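Local coordinates for protein ALDH21) (Physcomitrella patens subsp. patens, PDB 5MZ5) that oxidises succinic semialdehyde to succinate with NADP(+) as cofactor, as a member of the aldehyde dehydrogenase family, at residues A[396-404]-A[417-425]; A[35-43]-A[65-73]. All coordinates share one frame; numbering follows the deposited sequence.

Contact 1: residues A[396-404]-A[417-425]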
loop_
_atom_site.group_PDB
_atom_site.type_symbol
_atom_site.label_atom_id
_atom_site.label_comp_id
_atom_site.label_asym_id
_atom_site.label_seq_id
_atom_site.Cartn_x
_atom_site.Cartn_y
_atom_site.Cartn_z
ATOM N N ILE A 396 -19.705 38.886 19.501
ATOM C CA ILE A 396 -20.604 38.018 20.259
ATOM C C ILE A 396 -19.766 37.510 21.409
ATOM O O ILE A 396 -18.683 36.953 21.189
ATOM C CB ILE A 396 -21.208 36.838 19.411
ATOM C CG1 ILE A 396 -22.277 37.333 18.415
ATOM C CG2 ILE A 396 -21.798 35.724 20.302
ATOM C CD1 ILE A 396 -23.702 37.749 19.080
ATOM N N GLU A 397 -20.260 37.693 22.632
ATOM C CA GLU A 397 -19.595 37.201 23.839
ATOM C C GLU A 397 -19.496 35.664 23.791
ATOM O O GLU A 397 -20.420 35.021 23.270
ATOM C CB GLU A 397 -20.389 37.602 25.083
ATOM C CG GLU A 397 -20.195 39.044 25.482
ATOM C CD GLU A 397 -21.036 39.492 26.661
ATOM O OE1 GLU A 397 -20.682 40.529 27.267
ATOM O OE2 GLU A 397 -22.049 38.824 26.977
ATOM N N PRO A 398 -18.399 35.050 24.304
ATOM C CA PRO A 398 -18.359 33.567 24.340
ATOM C C PRO A 398 -19.523 33.097 25.232
ATOM O O PRO A 398 -19.710 33.590 26.349
ATOM C CB PRO A 398 -16.969 33.245 24.898
ATOM C CG PRO A 398 -16.515 34.481 25.562
ATOM C CD PRO A 398 -17.234 35.658 24.982
ATOM N N THR A 399 -20.395 32.270 24.654
ATOM C CA THR A 399 -21.648 31.840 25.258
ATOM C C THR A 399 -21.695 30.351 25.542
ATOM O O THR A 399 -21.201 29.558 24.750
ATOM C CB THR A 399 -22.801 32.251 24.312
ATOM O OG1 THR A 399 -22.676 33.630 23.962
ATOM C CG2 THR A 399 -24.182 31.988 24.888
ATOM N N VAL A 400 -22.343 29.985 26.662
ATOM C CA VAL A 400 -22.631 28.609 27.089
ATOM C C VAL A 400 -24.107 28.542 27.495
ATOM O O VAL A 400 -24.551 29.313 28.331
ATOM C CB VAL A 400 -21.700 28.036 28.199
ATOM C CG1 VAL A 400 -21.984 26.548 28.434
ATOM C CG2 VAL A 400 -20.227 28.244 27.850
ATOM N N ILE A 401 -24.861 27.644 26.865
ATOM C CA ILE A 401 -26.286 27.448 27.143
ATOM C C ILE A 401 -26.514 25.980 27.491
ATOM O O ILE A 401 -26.074 25.088 26.769
ATOM C CB ILE A 401 -27.254 27.936 26.022
ATOM C CG1 ILE A 401 -26.665 29.101 25.177
ATOM C CG2 ILE A 401 -28.629 28.294 26.627
ATOM C CD1 ILE A 401 -27.420 29.430 23.876
ATOM N N GLU A 402 -27.224 25.754 28.584
ATOM C CA GLU A 402 -27.545 24.449 29.129
ATOM C C GLU A 402 -28.965 24.004 28.745
ATOM O O GLU A 402 -29.886 24.814 28.740
ATOM C CB GLU A 402 -27.375 24.524 30.655
ATOM C CG GLU A 402 -27.744 23.290 31.449
ATOM C CD GLU A 402 -27.518 23.530 32.928
ATOM O OE1 GLU A 402 -28.387 24.158 33.581
ATOM O OE2 GLU A 402 -26.417 23.184 33.408
ATOM N N ASP A 403 -29.111 22.704 28.395
ATOM C CA ASP A 403 -30.371 22.017 28.058
ATOM C C ASP A 403 -31.223 22.720 26.976
ATOM O O ASP A 403 -32.428 22.934 27.153
ATOM C CB ASP A 403 -31.197 21.736 29.337
ATOM C CG ASP A 403 -30.468 20.869 30.354
ATOM O OD1 ASP A 403 -29.627 20.024 29.931
ATOM O OD2 ASP A 403 -30.721 21.041 31.572
ATOM N N VAL A 404 -30.593 23.034 25.840
ATOM C CA VAL A 404 -31.286 23.632 24.702
ATOM C C VAL A 404 -32.076 22.501 23.995
ATOM O O VAL A 404 -31.482 21.472 23.657
ATOM C CB VAL A 404 -30.309 24.371 23.752
ATOM C CG1 VAL A 404 -30.998 24.792 22.456
ATOM C CG2 VAL A 404 -29.690 25.578 24.445
ATOM N N GLY A 417 -20.449 30.286 15.500
ATOM C CA GLY A 417 -20.249 31.382 16.444
ATOM C C GLY A 417 -19.719 30.886 17.772
ATOM O O GLY A 417 -19.637 29.666 17.980
ATOM N N PRO A 418 -19.340 31.792 18.707
ATOM C CA PRO A 418 -18.738 31.310 19.966
ATOM C C PRO A 418 -19.801 30.870 20.972
ATOM O O PRO A 418 -19.978 31.491 22.022
ATOM C CB PRO A 418 -17.881 32.503 20.422
ATOM C CG PRO A 418 -18.622 33.707 19.895
ATOM C CD PRO A 418 -19.359 33.274 18.644
ATOM N N VAL A 419 -20.534 29.804 20.616
ATOM C CA VAL A 419 -21.652 29.264 21.383
ATOM C C VAL A 419 -21.483 27.779 21.588
ATOM O O VAL A 419 -21.293 27.047 20.612
ATOM C CB VAL A 419 -23.050 29.594 20.760
ATOM C CG1 VAL A 419 -24.188 29.203 21.714
ATOM C CG2 VAL A 419 -23.166 31.063 20.383
ATOM N N VAL A 420 -21.585 27.339 22.858
ATOM C CA VAL A 420 -21.491 25.933 23.257
ATOM C C VAL A 420 -22.768 25.498 23.969
ATOM O O VAL A 420 -23.206 26.149 24.918
ATOM C CB VAL A 420 -20.226 25.629 24.108
ATOM C CG1 VAL A 420 -20.199 24.169 24.572
ATOM C CG2 VAL A 420 -18.952 25.964 23.339
ATOM N N LEU A 421 -23.359 24.391 23.501
ATOM C CA LEU A 421 -24.549 23.808 24.108
ATOM C C LEU A 421 -24.139 22.668 25.020
ATOM O O LEU A 421 -23.625 21.656 24.552
ATOM C CB LEU A 421 -25.574 23.351 23.064
ATOM C CG LEU A 421 -26.091 24.404 22.078
ATOM C CD1 LEU A 421 -27.308 23.908 21.387
ATOM C CD2 LEU A 421 -26.407 25.727 22.759
ATOM N N LEU A 422 -24.331 22.864 26.333
ATOM C CA LEU A 422 -23.967 21.912 27.378
ATOM C C LEU A 422 -25.108 20.977 27.749
ATOM O O LEU A 422 -26.247 21.411 27.929
ATOM C CB LEU A 422 -23.475 22.686 28.620
ATOM C CG LEU A 422 -22.986 21.890 29.836
ATOM C CD1 LEU A 422 -21.786 20.976 29.494
ATOM C CD2 LEU A 422 -22.612 22.831 30.962
ATOM N N TYR A 423 -24.780 19.686 27.879
ATOM C CA TYR A 423 -25.718 18.618 28.250
ATOM C C TYR A 423 -25.063 17.629 29.202
ATOM O O TYR A 423 -23.847 17.420 29.175
ATOM C CB TYR A 423 -26.209 17.851 27.002
ATOM C CG TYR A 423 -26.897 18.714 25.971
ATOM C CD1 TYR A 423 -28.235 19.073 26.114
ATOM C CD2 TYR A 423 -26.207 19.189 24.854
ATOM C CE1 TYR A 423 -28.873 19.886 25.177
ATOM C CE2 TYR A 423 -26.837 19.996 23.902
ATOM C CZ TYR A 423 -28.172 20.343 24.069
ATOM O OH TYR A 423 -28.812 21.137 23.145
ATOM N N LYS A 424 -25.900 16.986 30.006
ATOM C CA LYS A 424 -25.525 15.952 30.954
ATOM C C LYS A 424 -26.043 14.623 30.409
ATOM O O LYS A 424 -27.086 14.590 29.751
ATOM C CB LYS A 424 -26.188 16.244 32.312
ATOM C CG LYS A 424 -25.797 15.290 33.451
ATOM C CD LYS A 424 -26.482 15.606 34.800
ATOM C CE LYS A 424 -27.982 15.474 34.894
ATOM N NZ LYS A 424 -28.490 16.056 36.170
ATOM N N TYR A 425 -25.325 13.530 30.690
ATOM C CA TYR A 425 -25.766 12.186 30.322
ATOM C C TYR A 425 -25.419 11.216 31.451
ATOM O O TYR A 425 -24.524 11.499 32.260
ATOM C CB TYR A 425 -25.211 11.726 28.939
ATOM C CG TYR A 425 -23.733 11.412 28.948
ATOM C CD1 TYR A 425 -23.269 10.160 29.339
ATOM C CD2 TYR A 425 -22.796 12.364 28.557
ATOM C CE1 TYR A 425 -21.908 9.874 29.376
ATOM C CE2 TYR A 425 -21.432 12.077 28.547
ATOM C CZ TYR A 425 -20.993 10.830 28.961
ATOM O OH TYR A 425 -19.653 10.570 29.014
HETATM O O HOH W 1 -27.601 22.990 25.710
#
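The carbonyl oxygen of Ile401 is gripped twice: Leu422 N reaches it across the strand pair at 2.9 Å, and an ordered water donates a second bond to the same atom. That water also donates to Leu422 O and accepts from Val404 N, while Leu422 O takes Asp403 N at 3.2 Å. Thus one solvent molecule stitches the end of strand 399-402 to strand 419-425, where the turn through Asp403 draws the chains apart. Tyr423 closes the seam. With CG opposite its own carbonyl carbon (chi1 -58°), the ring is turned toward Asp403 and Val404, has the water above one face, offset toward the rim, and sends OH to Val404 O at 2.7 Å, an oxygen lying at the ring edge.

Behind this end the pairing is regular and parallel, with Thr399 N bonding to Pro418 O at 2.8 Å and Ile401 N to Val420 O. On one face, Ile401 and Leu421 run side by side; Leu421 CD2 touches Ile401 CD1 at 4.0 Å and, crosswise, Val404 CG2 at 3.7 Å. Val419 CG1 meets Ile401 CD1 at an oblique angle. The opposite face carries Val400, Val420, Glu402 and Leu422 beneath helices 301-313 and 333-345; there Glu402 OE2 is hydrogen-bonded to Tyr333 OH and in a salt bridge with Lys337. At the start, Pro418 CG lies 3.8 Å from Ile396 CG2, the side chains crossing at about a right angle; the Pro418 side chain is about 9 Å from that of Tyr314, a succinate-binding residue.

With helix 409-412 the strands make a beta-alpha-beta unit; the connection carries Glu414, which binds NADP(+) in a structure of this protein, though no cofactor is bound here. The chemistry implies a largely apolar, backbone-bonded pair in which, where the chains part after strand 399-402, a water and a tyrosine hydroxyl take up backbone polar atoms.

Contact 2: residues A[35-43]-A[65-73]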
loop_
_atom_site.group_PDB
_atom_site.type_symbol
_atom_site.label_atom_id
_atom_site.label_comp_id
_atom_site.label_asym_id
_atom_site.label_seq_id
_atom_site.Cartn_x
_atom_site.Cartn_y
_atom_site.Cartn_z
ATOM N N VAL A 35 -6.582 56.654 5.757
ATOM C CA VAL A 35 -6.379 55.241 5.414
ATOM C C VAL A 35 -6.522 55.026 3.889
ATOM O O VAL A 35 -7.647 54.924 3.373
ATOM C CB VAL A 35 -7.284 54.277 6.253
ATOM C CG1 VAL A 35 -7.080 52.810 5.860
ATOM C CG2 VAL A 35 -7.060 54.464 7.752
ATOM N N THR A 36 -5.379 54.969 3.174
ATOM C CA THR A 36 -5.398 54.729 1.725
ATOM C C THR A 36 -5.483 53.211 1.485
ATOM O O THR A 36 -4.591 52.484 1.940
ATOM C CB THR A 36 -4.212 55.400 1.005
ATOM O OG1 THR A 36 -4.044 56.732 1.501
ATOM C CG2 THR A 36 -4.393 55.437 -0.513
ATOM N N PRO A 37 -6.553 52.699 0.820
ATOM C CA PRO A 37 -6.635 51.242 0.603
ATOM C C PRO A 37 -5.578 50.736 -0.381
ATOM O O PRO A 37 -5.327 51.390 -1.403
ATOM C CB PRO A 37 -8.062 51.030 0.095
ATOM C CG PRO A 37 -8.469 52.334 -0.486
ATOM C CD PRO A 37 -7.707 53.409 0.228
ATOM N N LYS A 38 -4.934 49.589 -0.055
ATOM C CA LYS A 38 -3.923 48.976 -0.921
ATOM C C LYS A 38 -4.602 48.370 -2.160
ATOM O O LYS A 38 -5.629 47.698 -2.037
ATOM C CB LYS A 38 -3.123 47.900 -0.168
ATOM C CG LYS A 38 -1.873 47.446 -0.916
ATOM C CD LYS A 38 -1.183 46.253 -0.272
ATOM C CE LYS A 38 -0.004 45.762 -1.090
ATOM N NZ LYS A 38 -0.412 45.125 -2.377
ATOM N N LYS A 39 -4.035 48.622 -3.349
ATOM C CA LYS A 39 -4.551 48.072 -4.601
ATOM C C LYS A 39 -3.845 46.758 -4.900
ATOM O O LYS A 39 -2.624 46.658 -4.791
ATOM C CB LYS A 39 -4.432 49.069 -5.766
ATOM C CG LYS A 39 -5.286 50.298 -5.566
ATOM C CD LYS A 39 -5.237 51.248 -6.724
ATOM C CE LYS A 39 -6.353 52.274 -6.645
ATOM N NZ LYS A 39 -6.190 53.221 -5.503
ATOM N N TYR A 40 -4.634 45.728 -5.200
ATOM C CA TYR A 40 -4.140 44.394 -5.506
ATOM C C TYR A 40 -4.423 44.081 -6.967
ATOM O O TYR A 40 -5.235 44.746 -7.608
ATOM C CB TYR A 40 -4.840 43.344 -4.612
ATOM C CG TYR A 40 -4.291 43.258 -3.207
ATOM C CD1 TYR A 40 -4.630 44.208 -2.242
ATOM C CD2 TYR A 40 -3.457 42.209 -2.828
ATOM C CE1 TYR A 40 -4.123 44.136 -0.947
ATOM C CE2 TYR A 40 -2.959 42.116 -1.527
ATOM C CZ TYR A 40 -3.293 43.085 -0.593
ATOM O OH TYR A 40 -2.810 43.017 0.685
ATOM N N ASN A 41 -3.753 43.062 -7.481
ATOM C CA ASN A 41 -3.991 42.560 -8.816
ATOM C C ASN A 41 -4.687 41.223 -8.683
ATOM O O ASN A 41 -4.566 40.554 -7.656
ATOM C CB ASN A 41 -2.670 42.334 -9.557
ATOM C CG ASN A 41 -1.924 43.578 -9.930
ATOM O OD1 ASN A 41 -0.755 43.731 -9.588
ATOM N ND2 ASN A 41 -2.540 44.439 -10.719
ATOM N N ILE A 42 -5.408 40.832 -9.729
ATOM C CA ILE A 42 -6.032 39.522 -9.823
ATOM C C ILE A 42 -5.193 38.740 -10.819
ATOM O O ILE A 42 -4.380 39.342 -11.534
ATOM C CB ILE A 42 -7.557 39.546 -10.113
ATOM C CG1 ILE A 42 -7.889 40.246 -11.449
ATOM C CG2 ILE A 42 -8.277 40.202 -8.938
ATOM C CD1 ILE A 42 -9.346 40.077 -11.968
ATOM N N PHE A 43 -5.334 37.414 -10.834
ATOM C CA PHE A 43 -4.497 36.609 -11.695
ATOM C C PHE A 43 -5.290 35.933 -12.774
ATOM O O PHE A 43 -6.192 35.160 -12.498
ATOM C CB PHE A 43 -3.632 35.640 -10.855
ATOM C CG PHE A 43 -2.625 36.433 -10.046
ATOM C CD1 PHE A 43 -1.391 36.783 -10.589
ATOM C CD2 PHE A 43 -2.953 36.924 -8.780
ATOM C CE1 PHE A 43 -0.491 37.578 -9.869
ATOM C CE2 PHE A 43 -2.066 37.735 -8.078
ATOM C CZ PHE A 43 -0.843 38.065 -8.633
ATOM N N ASP A 65 -12.911 49.695 8.056
ATOM C CA ASP A 65 -12.242 50.524 7.047
ATOM C C ASP A 65 -11.994 49.698 5.796
ATOM O O ASP A 65 -11.645 48.511 5.894
ATOM C CB ASP A 65 -10.854 50.989 7.546
ATOM C CG ASP A 65 -10.812 52.040 8.643
ATOM O OD1 ASP A 65 -11.594 53.009 8.569
ATOM O OD2 ASP A 65 -9.924 51.946 9.518
ATOM N N VAL A 66 -12.077 50.338 4.626
ATOM C CA VAL A 66 -11.764 49.686 3.358
ATOM C C VAL A 66 -10.228 49.696 3.321
ATOM O O VAL A 66 -9.617 50.761 3.207
ATOM C CB VAL A 66 -12.418 50.380 2.133
ATOM C CG1 VAL A 66 -12.060 49.640 0.838
ATOM C CG2 VAL A 66 -13.933 50.469 2.294
ATOM N N ALA A 67 -9.613 48.531 3.564
ATOM C CA ALA A 67 -8.162 48.434 3.641
ATOM C C ALA A 67 -7.529 48.020 2.332
ATOM O O ALA A 67 -6.320 48.195 2.145
ATOM C CB ALA A 67 -7.762 47.481 4.753
ATOM N N ALA A 68 -8.343 47.477 1.427
ATOM C CA ALA A 68 -7.888 46.985 0.143
ATOM C C ALA A 68 -8.938 47.112 -0.955
ATOM O O ALA A 68 -10.138 47.096 -0.676
ATOM C CB ALA A 68 -7.425 45.534 0.281
ATOM N N LYS A 69 -8.467 47.246 -2.206
ATOM C CA LYS A 69 -9.267 47.336 -3.432
ATOM C C LYS A 69 -8.764 46.253 -4.364
ATOM O O LYS A 69 -7.555 46.144 -4.610
ATOM C CB LYS A 69 -9.149 48.716 -4.085
ATOM C CG LYS A 69 -9.940 49.784 -3.355
ATOM C CD LYS A 69 -9.697 51.130 -3.967
ATOM C CE LYS A 69 -10.948 51.698 -4.575
ATOM N NZ LYS A 69 -10.637 52.832 -5.486
ATOM N N VAL A 70 -9.680 45.391 -4.811
ATOM C CA VAL A 70 -9.353 44.238 -5.671
ATOM C C VAL A 70 -10.087 44.373 -7.007
ATOM O O VAL A 70 -11.301 44.581 -6.987
ATOM C CB VAL A 70 -9.757 42.907 -4.962
ATOM C CG1 VAL A 70 -9.497 41.712 -5.850
ATOM C CG2 VAL A 70 -9.058 42.747 -3.628
ATOM N N PRO A 71 -9.414 44.228 -8.170
ATOM C CA PRO A 71 -10.148 44.257 -9.445
ATOM C C PRO A 71 -11.185 43.137 -9.518
ATOM O O PRO A 71 -10.952 42.032 -9.023
ATOM C CB PRO A 71 -9.051 44.021 -10.496
ATOM C CG PRO A 71 -7.772 44.332 -9.817
ATOM C CD PRO A 71 -7.984 43.930 -8.397
ATOM N N GLN A 72 -12.351 43.441 -10.086
ATOM C CA GLN A 72 -13.400 42.446 -10.257
ATOM C C GLN A 72 -13.325 41.919 -11.682
ATOM O O GLN A 72 -13.318 42.710 -12.627
ATOM C CB GLN A 72 -14.791 43.005 -9.927
ATOM C CG GLN A 72 -15.833 41.898 -9.812
ATOM C CD GLN A 72 -17.134 42.397 -9.263
ATOM O OE1 GLN A 72 -17.963 42.972 -9.979
ATOM N NE2 GLN A 72 -17.365 42.121 -7.989
ATOM N N ALA A 73 -13.234 40.584 -11.828
ATOM C CA ALA A 73 -13.141 39.937 -13.137
ATOM C C ALA A 73 -14.457 40.013 -13.893
ATOM O O ALA A 73 -15.531 39.878 -13.302
ATOM C CB ALA A 73 -12.709 38.479 -12.981
#
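Ile42 packs against Val70, Pro71 and Ala73, its CB directed toward their segment. From CB, the CG2 branch comes within 3.2 Å of Pro71 O and lies 3.6 Å from Val70 CG1, approached obliquely; CG1, wedged between the backbone N and the carbonyl carbon (chi1 60°), passes Pro71 CB; and CD1, at the tip, rests 3.9 Å from Ala73 CB. Ile42 and Pro71 thus slide past each other in opposite directions, while Val49 and Pro243 border the isoleucine from beyond the two segments. An alanine here, lacking CG1, CG2 and CD1, would probably open a gap beside Pro71 and cost Val70 and Ala73 their contacts with this side chain.

Earlier in the chain the strands pair in parallel. Lys38 N bonds to Ala67 O, Lys69 N to Lys38 O, and Tyr40 N to Lys69 O at 3.0 Å. Pro71 then ends the sequence, for it has no N-H to offer Tyr40 O and instead sets CD against that oxygen. The Tyr40 ring puts CE1 3.8 Å from Ala68 CB, with Lys38 NZ above the centre of one face. Pro37 and Lys69 point the same way, Pro37 CG to Lys69 CD at 3.9 Å; farther out, Lys39 NZ and Lys69 NZ stand 4.5 Å apart, like charges close together, and Lys69 has a cation-pi partner in Trp55.

Strand 66-71 is flanked on its other side by strand 55-59, against which Ala67 and Ala68 form a classic beta bulge at Val58. The chemistry implies a graded junction: lysines along the paired middle, on its more exposed part, and aliphatic contacts round Ile42 at the buried end.

How the contacts relate
Each contact joins two parallel strands, yet they belong to separate sheets, with centres 38 Å apart and nearest atoms about 17 Å apart. Contact 1 lies in the interior of a large mixed sheet, between strands 384-387 and 323-329, its strands linked by a short crossover with a helix; contact 2 pairs the N-terminal strand with a later one in a small four-stranded sheet and is only partly buried. Their chemistry follows their place. In 396-404/417-425 aliphatic side chains dominate and a water settles the polar end, whereas in 35-43/65-73 lysines flank the paired middle and a proline ends the pairing. The chain completes contact 2 before it reaches contact 1.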